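Dipeptidase AC. Metallo peptidase. MEROPS family M19 (Rhodobacter sphaeroides, PDB 3LY0) probably hydrolyses dipeptides as a zinc metallopeptidase, and binds two zinc ions together with a phosphinate mimic of the dipeptide L-Ala-D-Ala. Local coordinates at residues 149-154 against 204-209; 200-205 against 225-230. All blocks are in the same frame, centred on the assembly; numbering follows the deposited sequence.

Interaction 1 (149-154 against 204-209)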
loop_
_atom_site.group_PDB
_atom_site.type_symbol
_atom_site.label_atom_id
_atom_site.label_comp_id
_atom_site.label_asym_id
_atom_site.label_seq_id
_atom_site.Cartn_x
_atom_site.Cartn_y
_atom_site.Cartn_z
ATOM N N ASP A 149 8.634 -2.147 -22.104
ATOM C CA ASP A 149 7.538 -2.428 -23.028
ATOM C C ASP A 149 6.267 -2.829 -22.297
ATOM O O ASP A 149 5.169 -2.420 -22.684
ATOM C CB ASP A 149 7.909 -3.539 -24.007
ATOM C CG ASP A 149 8.689 -3.039 -25.195
ATOM O OD1 ASP A 149 8.961 -1.821 -25.280
ATOM O OD2 ASP A 149 9.010 -3.884 -26.053
ATOM N N ALA A 150 6.414 -3.637 -21.250
ATOM C CA ALA A 150 5.240 -4.113 -20.522
ATOM C C ALA A 150 4.588 -3.029 -19.672
ATOM O O ALA A 150 3.442 -3.171 -19.281
ATOM C CB ALA A 150 5.568 -5.335 -19.684
ATOM N N LEU A 151 5.318 -1.959 -19.360
ATOM C CA LEU A 151 4.700 -0.833 -18.670
ATOM C C LEU A 151 3.551 -0.276 -19.503
ATOM O O LEU A 151 2.480 0.018 -18.984
ATOM C CB LEU A 151 5.731 0.262 -18.363
ATOM C CG LEU A 151 5.222 1.445 -17.532
ATOM C CD1 LEU A 151 4.975 0.987 -16.107
ATOM C CD2 LEU A 151 6.245 2.586 -17.547
ATOM N N HIS A 152 3.769 -0.156 -20.808
ATOM C CA HIS A 152 2.729 0.349 -21.686
ATOM C C HIS A 152 1.575 -0.631 -21.792
ATOM O O HIS A 152 0.415 -0.227 -21.803
ATOM C CB HIS A 152 3.314 0.689 -23.056
ATOM C CG HIS A 152 4.379 1.732 -22.987
ATOM N ND1 HIS A 152 4.101 3.079 -23.059
ATOM C CD2 HIS A 152 5.717 1.628 -22.806
ATOM C CE1 HIS A 152 5.229 3.760 -22.941
ATOM N NE2 HIS A 152 6.223 2.905 -22.795
ATOM N N LEU A 153 1.888 -1.921 -21.853
ATOM C CA LEU A 153 0.846 -2.941 -21.874
ATOM C C LEU A 153 -0.017 -2.886 -20.619
ATOM O O LEU A 153 -1.243 -2.814 -20.707
ATOM C CB LEU A 153 1.451 -4.334 -22.010
ATOM C CG LEU A 153 2.107 -4.650 -23.351
ATOM C CD1 LEU A 153 2.733 -6.026 -23.279
ATOM C CD2 LEU A 153 1.077 -4.604 -24.460
ATOM N N PHE A 154 0.619 -2.900 -19.451
ATOM C CA PHE A 154 -0.144 -2.881 -18.209
ATOM C C PHE A 154 -0.944 -1.592 -18.075
ATOM O O PHE A 154 -2.078 -1.616 -17.616
ATOM C CB PHE A 154 0.766 -3.122 -16.991
ATOM C CG PHE A 154 1.013 -4.581 -16.700
ATOM C CD1 PHE A 154 0.068 -5.331 -16.009
ATOM C CD2 PHE A 154 2.192 -5.201 -17.099
ATOM C CE1 PHE A 154 0.283 -6.674 -15.732
ATOM C CE2 PHE A 154 2.422 -6.548 -16.829
ATOM C CZ PHE A 154 1.458 -7.285 -16.143
ATOM N N LEU A 204 3.319 8.732 -18.486
ATOM C CA LEU A 204 2.059 8.001 -18.548
ATOM C C LEU A 204 1.081 8.371 -17.439
ATOM O O LEU A 204 -0.063 7.912 -17.451
ATOM C CB LEU A 204 2.322 6.497 -18.509
ATOM C CG LEU A 204 3.023 5.939 -19.755
ATOM C CD1 LEU A 204 3.376 4.468 -19.554
ATOM C CD2 LEU A 204 2.144 6.126 -20.986
ATOM N N LYS A 205 1.533 9.199 -16.491
ATOM C CA LYS A 205 0.726 9.573 -15.325
ATOM C C LYS A 205 0.339 8.345 -14.502
ATOM O O LYS A 205 -0.808 8.203 -14.062
ATOM C CB LYS A 205 -0.518 10.355 -15.756
ATOM C CG LYS A 205 -0.207 11.569 -16.620
ATOM C CD LYS A 205 0.618 12.578 -15.848
ATOM C CE LYS A 205 1.033 13.756 -16.728
ATOM N NZ LYS A 205 2.128 13.407 -17.690
ATOM N N ILE A 206 1.306 7.455 -14.325
ATOM C CA ILE A 206 1.219 6.333 -13.391
ATOM C C ILE A 206 1.842 6.772 -12.070
ATOM O O ILE A 206 2.987 7.212 -12.040
ATOM C CB ILE A 206 1.981 5.102 -13.937
ATOM C CG1 ILE A 206 1.308 4.595 -15.219
ATOM C CG2 ILE A 206 2.051 3.993 -12.885
ATOM C CD1 ILE A 206 2.064 3.481 -15.911
ATOM N N MET A 207 1.088 6.657 -10.978
ATOM C CA MET A 207 1.591 7.045 -9.658
ATOM C C MET A 207 2.741 6.142 -9.248
ATOM O O MET A 207 2.653 4.926 -9.367
ATOM C CB MET A 207 0.466 6.942 -8.617
ATOM C CG MET A 207 0.764 7.573 -7.234
ATOM S SD MET A 207 -0.367 7.007 -5.898
ATOM C CE MET A 207 0.522 5.537 -5.370
ATOM N N LEU A 208 3.819 6.742 -8.755
ATOM C CA LEU A 208 4.925 5.977 -8.195
ATOM C C LEU A 208 4.750 5.834 -6.693
ATOM O O LEU A 208 4.423 6.801 -6.008
ATOM C CB LEU A 208 6.241 6.692 -8.484
ATOM C CG LEU A 208 6.636 6.670 -9.954
ATOM C CD1 LEU A 208 7.540 7.852 -10.274
ATOM C CD2 LEU A 208 7.310 5.349 -10.275
ATOM N N ASP A 209 4.971 4.624 -6.194
ATOM C CA ASP A 209 4.830 4.321 -4.776
ATOM C C ASP A 209 6.213 4.021 -4.198
ATOM O O ASP A 209 6.908 3.104 -4.659
ATOM C CB ASP A 209 3.917 3.107 -4.607
ATOM C CG ASP A 209 3.664 2.743 -3.149
ATOM O OD1 ASP A 209 4.073 3.491 -2.229
ATOM O OD2 ASP A 209 3.039 1.680 -2.930
#
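Leu151 holds CG anti to its backbone N (chi1 -175°), and its two methyls meet Leu204 and Ile206. Both of these partners are extended to their ends (chi2 174° in each), with CD1 reaching the helix. Leu151 CD1 lies 3.8 Å from Ile206 CD1. Its other branch, CD2, is 4.0 Å from Leu204 CD1. Leu151 slides past each partner in the opposite direction. His152 meets Leu204 as well: its side chain crosses at about a right angle, and Leu204 CD1 meets the ring obliquely, 3.8 Å from His152 ND1. No hydrogen bond spans the segments. The fold is a TIM barrel, and helix 149-157 here packs against the turn leading into strand 207-208. Strand 159-163 lies beside that strand, and its Leu162 touches both Leu151 and Ile206. A Schellman motif with Lys205 as C-prime residue ends helix 192-204 and leaves Leu204 and Ile206 both pointing toward helix 149-157. With an alanine here, the two branches of the buried Leu151 are lost, which is likely to open a gap beside the methyls of Leu204 and Ile206.

Interaction 2 (200-205 against 225-230)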
loop_
_atom_site.group_PDB
_atom_site.type_symbol
_atom_site.label_atom_id
_atom_site.label_comp_id
_atom_site.label_asym_id
_atom_site.label_seq_id
_atom_site.Cartn_x
_atom_site.Cartn_y
_atom_site.Cartn_z
ATOM N N GLU A 200 9.113 7.422 -17.375
ATOM C CA GLU A 200 8.014 6.884 -18.168
ATOM C C GLU A 200 6.716 6.862 -17.373
ATOM O O GLU A 200 5.644 7.136 -17.918
ATOM C CB GLU A 200 8.342 5.489 -18.694
ATOM C CG GLU A 200 7.488 5.078 -19.875
ATOM C CD GLU A 200 7.731 5.959 -21.083
ATOM O OE1 GLU A 200 6.798 6.138 -21.891
ATOM O OE2 GLU A 200 8.861 6.475 -21.215
ATOM N N CYS A 201 6.813 6.566 -16.078
ATOM C CA CYS A 201 5.615 6.637 -15.234
ATOM C C CYS A 201 5.094 8.068 -15.156
ATOM O O CYS A 201 3.885 8.300 -15.211
ATOM C CB CYS A 201 5.859 6.081 -13.831
ATOM S SG CYS A 201 5.961 4.279 -13.762
ATOM N N ASN A 202 6.005 9.035 -15.020
ATOM C CA ASN A 202 5.589 10.435 -15.057
ATOM C C ASN A 202 4.862 10.776 -16.362
ATOM O O ASN A 202 3.838 11.452 -16.361
ATOM C CB ASN A 202 6.791 11.373 -14.919
ATOM C CG ASN A 202 7.340 11.469 -13.486
ATOM O OD1 ASN A 202 8.405 12.042 -13.285
ATOM N ND2 ASN A 202 6.609 10.945 -12.496
ATOM N N ARG A 203 5.407 10.314 -17.483
ATOM C CA ARG A 203 4.809 10.624 -18.776
ATOM C C ARG A 203 3.434 9.980 -18.926
ATOM O O ARG A 203 2.497 10.603 -19.423
ATOM C CB ARG A 203 5.731 10.192 -19.916
ATOM C CG ARG A 203 5.441 10.919 -21.221
ATOM C CD ARG A 203 6.350 10.439 -22.340
ATOM N NE ARG A 203 6.113 9.031 -22.649
ATOM C CZ ARG A 203 5.062 8.586 -23.331
ATOM N NH1 ARG A 203 4.921 7.287 -23.566
ATOM N NH2 ARG A 203 4.145 9.438 -23.772
ATOM N N LEU A 204 3.319 8.732 -18.486
ATOM C CA LEU A 204 2.059 8.001 -18.548
ATOM C C LEU A 204 1.081 8.371 -17.439
ATOM O O LEU A 204 -0.063 7.912 -17.451
ATOM C CB LEU A 204 2.322 6.497 -18.509
ATOM C CG LEU A 204 3.023 5.939 -19.755
ATOM C CD1 LEU A 204 3.376 4.468 -19.554
ATOM C CD2 LEU A 204 2.144 6.126 -20.986
ATOM N N LYS A 205 1.533 9.199 -16.491
ATOM C CA LYS A 205 0.726 9.573 -15.325
ATOM C C LYS A 205 0.339 8.345 -14.502
ATOM O O LYS A 205 -0.808 8.203 -14.062
ATOM C CB LYS A 205 -0.518 10.355 -15.756
ATOM C CG LYS A 205 -0.207 11.569 -16.620
ATOM C CD LYS A 205 0.618 12.578 -15.848
ATOM C CE LYS A 205 1.033 13.756 -16.728
ATOM N NZ LYS A 205 2.128 13.407 -17.690
ATOM N N SER A 225 11.328 12.666 -10.136
ATOM C CA SER A 225 9.907 12.648 -10.436
ATOM C C SER A 225 9.337 14.051 -10.517
ATOM O O SER A 225 9.680 14.914 -9.700
ATOM C CB SER A 225 9.152 11.855 -9.369
ATOM O OG SER A 225 7.758 11.894 -9.631
ATOM N N ASP A 226 8.463 14.280 -11.496
ATOM C CA ASP A 226 7.788 15.570 -11.624
ATOM C C ASP A 226 6.423 15.577 -10.924
ATOM O O ASP A 226 5.638 16.528 -11.052
ATOM C CB ASP A 226 7.661 15.977 -13.102
ATOM C CG ASP A 226 6.665 15.119 -13.881
ATOM O OD1 ASP A 226 6.036 14.207 -13.308
ATOM O OD2 ASP A 226 6.504 15.370 -15.090
ATOM N N ALA A 227 6.158 14.518 -10.166
ATOM C CA ALA A 227 4.855 14.320 -9.542
ATOM C C ALA A 227 4.981 14.174 -8.020
ATOM O O ALA A 227 6.065 13.918 -7.499
ATOM C CB ALA A 227 4.171 13.095 -10.155
ATOM N N PRO A 228 3.868 14.343 -7.305
ATOM C CA PRO A 228 3.951 14.282 -5.837
ATOM C C PRO A 228 4.527 12.954 -5.373
ATOM O O PRO A 228 4.306 11.920 -6.010
ATOM C CB PRO A 228 2.493 14.424 -5.403
ATOM C CG PRO A 228 1.848 15.215 -6.530
ATOM C CD PRO A 228 2.529 14.743 -7.778
ATOM N N LEU A 229 5.269 12.979 -4.267
ATOM C CA LEU A 229 5.864 11.759 -3.733
ATOM C C LEU A 229 4.873 11.037 -2.844
ATOM O O LEU A 229 4.224 11.652 -2.003
ATOM C CB LEU A 229 7.120 12.083 -2.929
ATOM C CG LEU A 229 8.224 12.775 -3.730
ATOM C CD1 LEU A 229 9.412 13.118 -2.819
ATOM C CD2 LEU A 229 8.671 11.911 -4.905
ATOM N N VAL A 230 4.775 9.727 -3.018
ATOM C CA VAL A 230 3.754 8.958 -2.328
ATOM C C VAL A 230 4.358 7.700 -1.742
ATOM O O VAL A 230 5.102 6.996 -2.415
ATOM C CB VAL A 230 2.663 8.505 -3.314
ATOM C CG1 VAL A 230 1.620 7.672 -2.584
ATOM C CG2 VAL A 230 2.019 9.699 -4.016
HETATM O O HOH W 1 3.630 13.343 -14.234
#
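The amide of Asn202 carries Asp226 over one face and Ser225 at its edge. Asp226 OD1 sits above the amide, 3.0 Å from Asn202 CG, and the carboxylate and amide planes are 20° apart. This approach to the carbonyl carbon may partly offset the closeness of the two acceptors, Asp226 OD1 and Asn202 OD1. The backbone N of Asp226 approaches from the same face. It donates to Asn202 OD1 at 2.9 Å, a nearly straight bond that arrives 48° out of the carbonyl plane. In the amide plane, Asn202 ND2 donates to Ser225 OG at 3.2 Å. Both ends of this buried amide are therefore gripped, which fixes its flip. Ser225 OG also accepts from Ala227 N at 3.1 Å, which makes an ST turn. The CB of Ala227 packs near Asn202 ND2. In the TIM barrel, this joins the C-terminal end of helix 192-204 to the loop between helix 215-224 and strand 230-231. Such helix-to-strand loops lie at the end of the barrel away from the active site, consistent with the distance of this contact from the annotated sites. A water adds a second link between the segments. It donates to Asn202 O at 2.9 Å and to Asp226 OD1 at 2.7 Å. Lys205 folds back and gives NZ to the same Asn202 O, also at 2.9 Å. Its charge probably offsets the negative end of the helix and the nearby, non-touching carboxylate of Asp226. On the helix, Arg203 takes no part in the contact with the loop and meets Glu200 OE1 side-on, with NE and NH1 both bonded to that one oxygen in a salt bridge.

In the fold
Both contacts use the C-terminal end of helix 192-204, and they share Leu204 and Lys205. Interaction 1 joins that end to the preceding barrel helix, 149-157. Interaction 2 joins it to the loop after the following one, 215-224. Each is partly buried, but their chemistry differs. Interaction 1 is mainly apolar, without a hydrogen bond across it, and two of the four residues that touch are buried. Interaction 2 is polar, built round one buried asparagine, with an exposed aspartate and a water. Their centres are 10 Å apart. They meet directly where Leu151 CD2 packs on Glu200 CG, and His152 lies against the Glu200-Arg203 pair.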